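Local coordinates for Lin2722 protein (Listeria innocua, PDB 3DS8), which is of unknown function but belongs to an alpha/beta-hydrolase family and probably acts as a serine hydrolase, at residues A[134-148]-A[190-202]. Residues are numbered along the deposited sequence; the frame is centred on the assembly and turned at random.
Sequences FNDLDPNDNGMDLSF and IVPTISSLATRLF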
ATOM      1  N   PHE A 134      -6.318   4.765  -7.360  1.00 12.52           N
ATOM      2  CA  PHE A 134      -7.178   5.528  -6.463  1.00 12.84           C
ATOM      3  C   PHE A 134      -8.415   6.129  -7.119  1.00 12.54           C
ATOM      4  O   PHE A 134      -9.465   6.168  -6.507  1.00 12.97           O
ATOM      5  CB  PHE A 134      -6.386   6.599  -5.701  1.00 12.05           C
ATOM      6  CG  PHE A 134      -5.311   6.020  -4.823  1.00 12.01           C
ATOM      7  CD1 PHE A 134      -5.639   5.503  -3.576  1.00 13.97           C
ATOM      8  CD2 PHE A 134      -3.989   6.063  -5.218  1.00 14.71           C
ATOM      9  CE1 PHE A 134      -4.683   4.937  -2.788  1.00 13.46           C
ATOM     10  CE2 PHE A 134      -3.027   5.461  -4.450  1.00 13.90           C
ATOM     11  CZ  PHE A 134      -3.393   4.954  -3.182  1.00 13.81           C
ATOM     12  N   ASN A 135      -8.291   6.551  -8.375  1.00 13.35           N
ATOM     13  CA  ASN A 135      -9.421   7.011  -9.158  1.00 13.40           C
ATOM     14  C   ASN A 135      -9.687   6.104 -10.383  1.00 14.17           C
ATOM     15  O   ASN A 135     -10.061   6.575 -11.448  1.00 14.79           O
ATOM     16  CB  ASN A 135      -9.167   8.444  -9.610  1.00 14.21           C
ATOM     17  CG  ASN A 135     -10.439   9.136 -10.097  1.00 14.14           C
ATOM     18  OD1 ASN A 135     -11.508   8.978  -9.486  1.00 17.41           O
ATOM     19  ND2 ASN A 135     -10.321   9.946 -11.153  1.00 12.28           N
ATOM     20  N   ASP A 136      -9.541   4.796 -10.181  1.00 13.95           N
ATOM     21  CA  ASP A 136      -9.843   3.778 -11.170  1.00 15.15           C
ATOM     22  C   ASP A 136      -9.049   3.956 -12.488  1.00 15.10           C
ATOM     23  O   ASP A 136      -7.915   4.490 -12.467  1.00 15.88           O
ATOM     24  CB  ASP A 136     -11.376   3.618 -11.350  1.00 15.60           C
ATOM     25  CG  ASP A 136     -12.099   3.254 -10.032  1.00 20.43           C
ATOM     26  OD1 ASP A 136     -11.509   2.583  -9.180  1.00 24.42           O
ATOM     27  OD2 ASP A 136     -13.286   3.567  -9.917  1.00 27.17           O
ATOM     28  N   LEU A 137      -9.568   3.467 -13.610  1.00 15.35           N
ATOM     29  CA  LEU A 137      -8.750   3.292 -14.796  1.00 15.69           C
ATOM     30  C   LEU A 137      -9.069   4.209 -15.983  1.00 16.23           C
ATOM     31  O   LEU A 137      -8.393   4.172 -16.976  1.00 15.01           O
ATOM     32  CB  LEU A 137      -8.832   1.835 -15.278  1.00 16.10           C
ATOM     33  CG  LEU A 137      -8.587   0.759 -14.232  1.00 15.03           C
ATOM     34  CD1 LEU A 137      -8.592  -0.596 -14.903  1.00 18.11           C
ATOM     35  CD2 LEU A 137      -7.224   0.974 -13.509  1.00 13.11           C
ATOM     36  N   ASP A 138     -10.156   4.947 -15.927  1.00 16.26           N
ATOM     37  CA  ASP A 138     -10.599   5.715 -17.093  1.00 16.77           C
ATOM     38  C   ASP A 138      -9.709   6.932 -17.347  1.00 16.52           C
ATOM     39  O   ASP A 138      -9.654   7.817 -16.532  1.00 16.64           O
ATOM     40  CB  ASP A 138     -12.048   6.146 -16.905  1.00 16.73           C
ATOM     41  CG  ASP A 138     -12.709   6.579 -18.188  1.00 20.67           C
ATOM     42  OD1 ASP A 138     -12.040   7.111 -19.104  1.00 22.79           O
ATOM     43  OD2 ASP A 138     -13.941   6.339 -18.285  1.00 25.00           O
ATOM     44  N   PRO A 139      -9.065   7.002 -18.525  1.00 16.87           N
ATOM     45  CA  PRO A 139      -8.228   8.196 -18.775  1.00 17.78           C
ATOM     46  C   PRO A 139      -9.022   9.478 -18.782  1.00 18.17           C
ATOM     47  O   PRO A 139      -8.492  10.513 -18.408  1.00 19.75           O
ATOM     48  CB  PRO A 139      -7.608   7.951 -20.158  1.00 18.40           C
ATOM     49  CG  PRO A 139      -8.145   6.672 -20.639  1.00 20.41           C
ATOM     50  CD  PRO A 139      -8.963   6.006 -19.595  1.00 18.16           C
ATOM     51  N   ASN A 140     -10.281   9.417 -19.211  1.00 17.96           N
ATOM     52  CA  ASN A 140     -11.155  10.606 -19.157  1.00 18.28           C
ATOM     53  C   ASN A 140     -11.396  11.181 -17.755  1.00 17.35           C
ATOM     54  O   ASN A 140     -11.606  12.401 -17.628  1.00 18.64           O
ATOM     55  CB  ASN A 140     -12.496  10.322 -19.818  1.00 19.70           C
ATOM     56  CG  ASN A 140     -12.376  10.092 -21.305  1.00 22.69           C
ATOM     57  OD1 ASN A 140     -11.441  10.590 -21.958  1.00 28.23           O
ATOM     58  ND2 ASN A 140     -13.338   9.357 -21.866  1.00 28.59           N
ATOM     59  N   ASP A 141     -11.363  10.340 -16.721  1.00 16.16           N
ATOM     60  CA  ASP A 141     -11.576  10.760 -15.352  1.00 16.00           C
ATOM     61  C   ASP A 141     -10.278  11.372 -14.759  1.00 16.40           C
ATOM     62  O   ASP A 141     -10.316  12.023 -13.717  1.00 16.87           O
ATOM     63  CB  ASP A 141     -11.998   9.579 -14.473  1.00 15.25           C
ATOM     64  CG  ASP A 141     -13.396   9.068 -14.761  1.00 16.95           C
ATOM     65  OD1 ASP A 141     -14.204   9.811 -15.380  1.00 19.98           O
ATOM     66  OD2 ASP A 141     -13.694   7.921 -14.330  1.00 16.93           O
ATOM     67  N   ASN A 142      -9.148  11.077 -15.392  1.00 15.67           N
ATOM     68  CA  ASN A 142      -7.846  11.389 -14.812  1.00 15.45           C
ATOM     69  C   ASN A 142      -7.026  12.429 -15.557  1.00 16.06           C
ATOM     70  O   ASN A 142      -6.408  13.318 -14.936  1.00 15.29           O
ATOM     71  CB  ASN A 142      -7.095  10.072 -14.623  1.00 15.73           C
ATOM     72  CG  ASN A 142      -7.728   9.235 -13.523  1.00 15.77           C
ATOM     73  OD1 ASN A 142      -7.649   9.612 -12.358  1.00 14.12           O
ATOM     74  ND2 ASN A 142      -8.479   8.169 -13.890  1.00 13.36           N
ATOM     75  N   GLY A 143      -6.991  12.315 -16.877  1.00 15.93           N
ATOM     76  CA  GLY A 143      -6.251  13.278 -17.671  1.00 17.32           C
ATOM     77  C   GLY A 143      -4.742  13.099 -17.601  1.00 17.59           C
ATOM     78  O   GLY A 143      -4.229  12.006 -17.288  1.00 17.27           O
HETATM   79  N   MSE A 144      -4.017  14.163 -17.958  1.00 19.30           N
HETATM   80  CA  MSE A 144      -2.583  14.054 -18.147  1.00 23.08           C
HETATM   81  C   MSE A 144      -1.779  15.130 -17.427  1.00 20.15           C
HETATM   82  O   MSE A 144      -0.572  15.237 -17.670  1.00 19.75           O
HETATM   83  CB  MSE A 144      -2.279  14.176 -19.644  1.00 23.92           C
HETATM   84  CG  MSE A 144      -3.009  13.167 -20.489  1.00 29.58           C
HETATM   85 SE   MSE A 144      -2.565  13.347 -22.366  1.00 46.94          SE
HETATM   86  CE  MSE A 144      -2.275  15.304 -22.442  1.00 37.93           C
ATOM     87  N   ASP A 145      -2.430  15.958 -16.610  1.00 17.99           N
ATOM     88  CA  ASP A 145      -1.754  17.097 -15.962  1.00 17.99           C
ATOM     89  C   ASP A 145      -1.140  16.639 -14.654  1.00 16.93           C
ATOM     90  O   ASP A 145      -1.853  16.474 -13.658  1.00 17.33           O
ATOM     91  CB  ASP A 145      -2.741  18.211 -15.701  1.00 17.68           C
ATOM     92  CG  ASP A 145      -2.105  19.412 -15.014  1.00 19.65           C
ATOM     93  OD1 ASP A 145      -0.857  19.432 -14.848  1.00 20.06           O
ATOM     94  OD2 ASP A 145      -2.881  20.318 -14.628  1.00 22.61           O
ATOM     95  N   LEU A 146       0.166  16.397 -14.637  1.00 16.44           N
ATOM     96  CA  LEU A 146       0.782  15.874 -13.410  1.00 17.00           C
ATOM     97  C   LEU A 146       0.839  16.923 -12.296  1.00 16.45           C
ATOM     98  O   LEU A 146       1.104  16.569 -11.173  1.00 17.93           O
ATOM     99  CB  LEU A 146       2.168  15.269 -13.660  1.00 16.88           C
ATOM    100  CG  LEU A 146       2.158  13.919 -14.354  1.00 20.79           C
ATOM    101  CD1 LEU A 146       3.572  13.575 -14.676  1.00 21.99           C
ATOM    102  CD2 LEU A 146       1.519  12.832 -13.446  1.00 24.83           C
ATOM    103  N   SER A 147       0.545  18.183 -12.593  1.00 15.78           N
ATOM    104  CA  SER A 147       0.439  19.219 -11.551  1.00 16.98           C
ATOM    105  C   SER A 147      -0.997  19.364 -11.014  1.00 16.63           C
ATOM    106  O   SER A 147      -1.348  20.315 -10.270  1.00 17.11           O
ATOM    107  CB  SER A 147       1.033  20.551 -12.040  1.00 16.83           C
ATOM    108  OG  SER A 147       0.144  21.168 -12.916  1.00 23.37           O
ATOM    109  N   PHE A 148      -1.834  18.389 -11.348  1.00 16.13           N
ATOM    110  CA  PHE A 148      -3.237  18.424 -10.949  1.00 16.61           C
ATOM    111  C   PHE A 148      -3.503  18.779  -9.461  1.00 16.18           C
ATOM    112  O   PHE A 148      -2.869  18.236  -8.561  1.00 16.07           O
ATOM    113  CB  PHE A 148      -3.963  17.105 -11.347  1.00 15.98           C
ATOM    114  CG  PHE A 148      -3.629  15.915 -10.468  1.00 14.73           C
ATOM    115  CD1 PHE A 148      -4.501  15.522  -9.451  1.00 15.82           C
ATOM    116  CD2 PHE A 148      -2.442  15.227 -10.622  1.00 14.95           C
ATOM    117  CE1 PHE A 148      -4.196  14.455  -8.623  1.00 14.56           C
ATOM    118  CE2 PHE A 148      -2.105  14.169  -9.799  1.00 15.46           C
ATOM    119  CZ  PHE A 148      -2.975  13.772  -8.786  1.00 15.77           C
ATOM    120  N   ILE A 190      -2.015   0.177 -17.524  1.00 14.87           N
ATOM    121  CA  ILE A 190      -3.320  -0.224 -16.996  1.00 15.46           C
ATOM    122  C   ILE A 190      -3.984   0.945 -16.260  1.00 15.92           C
ATOM    123  O   ILE A 190      -5.164   1.266 -16.514  1.00 16.48           O
ATOM    124  CB  ILE A 190      -3.201  -1.421 -16.051  1.00 16.08           C
ATOM    125  CG1 ILE A 190      -2.767  -2.675 -16.839  1.00 18.24           C
ATOM    126  CG2 ILE A 190      -4.565  -1.729 -15.353  1.00 16.27           C
ATOM    127  CD1 ILE A 190      -3.879  -3.251 -17.704  1.00 22.02           C
ATOM    128  N   VAL A 191      -3.202   1.585 -15.406  1.00 15.46           N
ATOM    129  CA  VAL A 191      -3.652   2.688 -14.554  1.00 15.51           C
ATOM    130  C   VAL A 191      -3.082   4.037 -15.047  1.00 15.68           C
ATOM    131  O   VAL A 191      -1.859   4.199 -15.135  1.00 14.91           O
ATOM    132  CB  VAL A 191      -3.207   2.446 -13.078  1.00 14.83           C
ATOM    133  CG1 VAL A 191      -3.659   3.634 -12.108  1.00 14.67           C
ATOM    134  CG2 VAL A 191      -3.694   1.061 -12.542  1.00 15.74           C
ATOM    135  N   PRO A 192      -3.954   5.041 -15.243  1.00 15.10           N
ATOM    136  CA  PRO A 192      -3.447   6.392 -15.508  1.00 14.73           C
ATOM    137  C   PRO A 192      -2.564   6.840 -14.351  1.00 14.24           C
ATOM    138  O   PRO A 192      -2.882   6.650 -13.173  1.00 13.95           O
ATOM    139  CB  PRO A 192      -4.728   7.240 -15.644  1.00 14.30           C
ATOM    140  CG  PRO A 192      -5.793   6.250 -15.974  1.00 14.18           C
ATOM    141  CD  PRO A 192      -5.417   5.001 -15.254  1.00 14.85           C
ATOM    142  N   THR A 193      -1.451   7.457 -14.694  1.00 14.65           N
ATOM    143  CA  THR A 193      -0.486   7.881 -13.706  1.00 14.82           C
ATOM    144  C   THR A 193      -1.121   8.750 -12.648  1.00 14.46           C
ATOM    145  O   THR A 193      -0.886   8.571 -11.448  1.00 15.32           O
ATOM    146  CB  THR A 193       0.687   8.622 -14.404  1.00 14.07           C
ATOM    147  OG1 THR A 193       1.208   7.797 -15.443  1.00 16.05           O
ATOM    148  CG2 THR A 193       1.754   8.935 -13.423  1.00 14.79           C
ATOM    149  N   ILE A 194      -2.022   9.634 -13.084  1.00 13.89           N
ATOM    150  CA  ILE A 194      -2.697  10.502 -12.149  1.00 14.59           C
ATOM    151  C   ILE A 194      -3.588   9.751 -11.130  1.00 13.71           C
ATOM    152  O   ILE A 194      -3.693  10.149  -9.983  1.00 14.38           O
ATOM    153  CB  ILE A 194      -3.480  11.578 -12.900  1.00 14.54           C
ATOM    154  CG1 ILE A 194      -2.450  12.630 -13.403  1.00 17.54           C
ATOM    155  CG2 ILE A 194      -4.600  12.220 -12.030  1.00 15.28           C
ATOM    156  CD1 ILE A 194      -2.905  13.421 -14.493  1.00 19.78           C
ATOM    157  N   SER A 195      -4.234   8.688 -11.576  1.00 14.35           N
ATOM    158  CA  SER A 195      -5.064   7.832 -10.697  1.00 14.13           C
ATOM    159  C   SER A 195      -4.207   7.264  -9.600  1.00 13.48           C
ATOM    160  O   SER A 195      -4.605   7.242  -8.436  1.00 13.47           O
ATOM    161  CB  SER A 195      -5.712   6.705 -11.471  1.00 14.62           C
ATOM    162  OG  SER A 195      -6.512   5.907 -10.606  1.00 13.19           O
ATOM    163  N   SER A 196      -3.008   6.827  -9.956  1.00 14.21           N
ATOM    164  CA  SER A 196      -2.064   6.283  -8.951  1.00 13.90           C
ATOM    165  C   SER A 196      -1.413   7.302  -8.000  1.00 15.01           C
ATOM    166  O   SER A 196      -0.758   6.909  -7.020  1.00 16.68           O
ATOM    167  CB  SER A 196      -1.015   5.364  -9.622  1.00 15.17           C
ATOM    168  OG  SER A 196      -0.548   5.853 -10.820  1.00 19.14           O
ATOM    169  N   LEU A 197      -1.629   8.598  -8.277  1.00 13.73           N
ATOM    170  CA  LEU A 197      -1.185   9.688  -7.425  1.00 13.20           C
ATOM    171  C   LEU A 197      -2.323  10.456  -6.787  1.00 14.14           C
ATOM    172  O   LEU A 197      -2.074  11.446  -6.102  1.00 14.58           O
ATOM    173  CB  LEU A 197      -0.357  10.647  -8.251  1.00 13.87           C
ATOM    174  CG  LEU A 197       0.941  10.134  -8.873  1.00 14.73           C
ATOM    175  CD1 LEU A 197       1.425  11.229  -9.878  1.00 18.00           C
ATOM    176  CD2 LEU A 197       1.994   9.786  -7.839  1.00 20.40           C
ATOM    177  N   ALA A 198      -3.551   9.980  -6.952  1.00 13.54           N
ATOM    178  CA  ALA A 198      -4.720  10.773  -6.554  1.00 13.96           C
ATOM    179  C   ALA A 198      -4.865  10.874  -5.031  1.00 14.13           C
ATOM    180  O   ALA A 198      -5.607  11.713  -4.539  1.00 16.06           O
ATOM    181  CB  ALA A 198      -5.968  10.260  -7.230  1.00 14.91           C
ATOM    182  N   THR A 199      -4.089  10.075  -4.293  1.00 14.01           N
ATOM    183  CA  THR A 199      -3.822  10.303  -2.877  1.00 14.11           C
ATOM    184  C   THR A 199      -3.461  11.753  -2.561  1.00 14.03           C
ATOM    185  O   THR A 199      -3.687  12.208  -1.450  1.00 15.05           O
ATOM    186  CB  THR A 199      -2.691   9.375  -2.371  1.00 14.22           C
ATOM    187  OG1 THR A 199      -1.726   9.172  -3.416  1.00 13.99           O
ATOM    188  CG2 THR A 199      -3.278   7.993  -1.941  1.00 15.77           C
ATOM    189  N   ARG A 200      -2.912  12.476  -3.541  1.00 14.71           N
ATOM    190  CA  ARG A 200      -2.577  13.894  -3.364  1.00 16.16           C
ATOM    191  C   ARG A 200      -3.756  14.734  -2.897  1.00 15.70           C
ATOM    192  O   ARG A 200      -3.582  15.792  -2.276  1.00 15.64           O
ATOM    193  CB  ARG A 200      -2.137  14.410  -4.751  1.00 17.04           C
ATOM    194  CG  ARG A 200      -1.668  15.729  -4.832  1.00 20.36           C
ATOM    195  CD  ARG A 200      -1.452  16.041  -6.300  1.00 17.43           C
ATOM    196  NE  ARG A 200      -0.282  15.353  -6.845  1.00 16.01           N
ATOM    197  CZ  ARG A 200       0.282  15.695  -8.004  1.00 14.92           C
ATOM    198  NH1 ARG A 200      -0.202  16.713  -8.688  1.00 14.66           N
ATOM    199  NH2 ARG A 200       1.340  15.048  -8.469  1.00 16.72           N
ATOM    200  N   LEU A 201      -4.958  14.271  -3.203  1.00 16.17           N
ATOM    201  CA  LEU A 201      -6.174  15.018  -2.914  1.00 16.53           C
ATOM    202  C   LEU A 201      -6.813  14.722  -1.555  1.00 16.83           C
ATOM    203  O   LEU A 201      -7.784  15.389  -1.182  1.00 18.78           O
ATOM    204  CB  LEU A 201      -7.176  14.813  -4.040  1.00 16.69           C
ATOM    205  CG  LEU A 201      -6.607  15.148  -5.440  1.00 19.72           C
ATOM    206  CD1 LEU A 201      -7.661  15.060  -6.439  1.00 23.43           C
ATOM    207  CD2 LEU A 201      -5.937  16.529  -5.502  1.00 19.63           C
ATOM    208  N   PHE A 202      -6.261  13.776  -0.801  1.00 14.80           N
ATOM    209  CA  PHE A 202      -6.817  13.458   0.503  1.00 16.39           C
ATOM    210  C   PHE A 202      -5.797  13.097   1.583  1.00 16.29           C
ATOM    211  O   PHE A 202      -6.108  13.229   2.777  1.00 16.89           O
ATOM    212  CB  PHE A 202      -7.947  12.391   0.377  1.00 15.41           C
ATOM    213  CG  PHE A 202      -7.505  11.031  -0.091  1.00 14.69           C
ATOM    214  CD1 PHE A 202      -7.198  10.036   0.822  1.00 15.95           C
ATOM    215  CD2 PHE A 202      -7.460  10.706  -1.445  1.00 14.54           C
ATOM    216  CE1 PHE A 202      -6.826   8.802   0.421  1.00 18.44           C
ATOM    217  CE2 PHE A 202      -7.087   9.449  -1.846  1.00 14.17           C
ATOM    218  CZ  PHE A 202      -6.766   8.492  -0.927  1.00 16.48           C
TER
HETATM  219  O   HOH W   1      -6.527   3.151 -18.534  1.00 34.29           O
HETATM  220  O   HOH W   2      -2.546  10.065 -15.995  1.00 15.30           O
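The Phe148 ring is sandwiched between Ile194 and Arg200. Ile194 CG2 sits over the centre of one face, 3.8 Å from the ring centroid, while on the opposite face the Arg200 guanidinium lies flat, planes 12° apart and centres separated by 4.0 Å. A bend at chi3 (-73°) in an otherwise extended chain lays that guanidinium flat over the ring. Arg200 NH1 and NH2 converge end-on on Leu146 O, and Arg200 NH1 also meets a lone pair of Phe148 O at 3.1 Å; these bonds lie close to the guanidinium plane and limit its rotation. Glu212 adds a salt bridge to NH2. In this alpha/beta-hydrolase fold the contact packs the loop after strand 123-130 against the one after strand 173-180; segment 190-202 begins beside Asp188, and Val191 touches His222, which with Asp188 and Ser102 has a geometry consistent with a Ser-His-Asp triad. Further along, Ser195 OG, anti to its own N (chi1 -179°), accepts from Asn135 N at 2.9 Å and donates to a lone pair of Asp136 O at 2.7 Å. Thr199 CG2 presses on one face of the Phe134 ring, 3.4 Å from its centroid, and Phe202 crosses Phe134 at about a right angle, CZ against Phe134 CD1; helix 103-114 touches Phe134 and Phe202. A water links Gly143 O to Ile194 N.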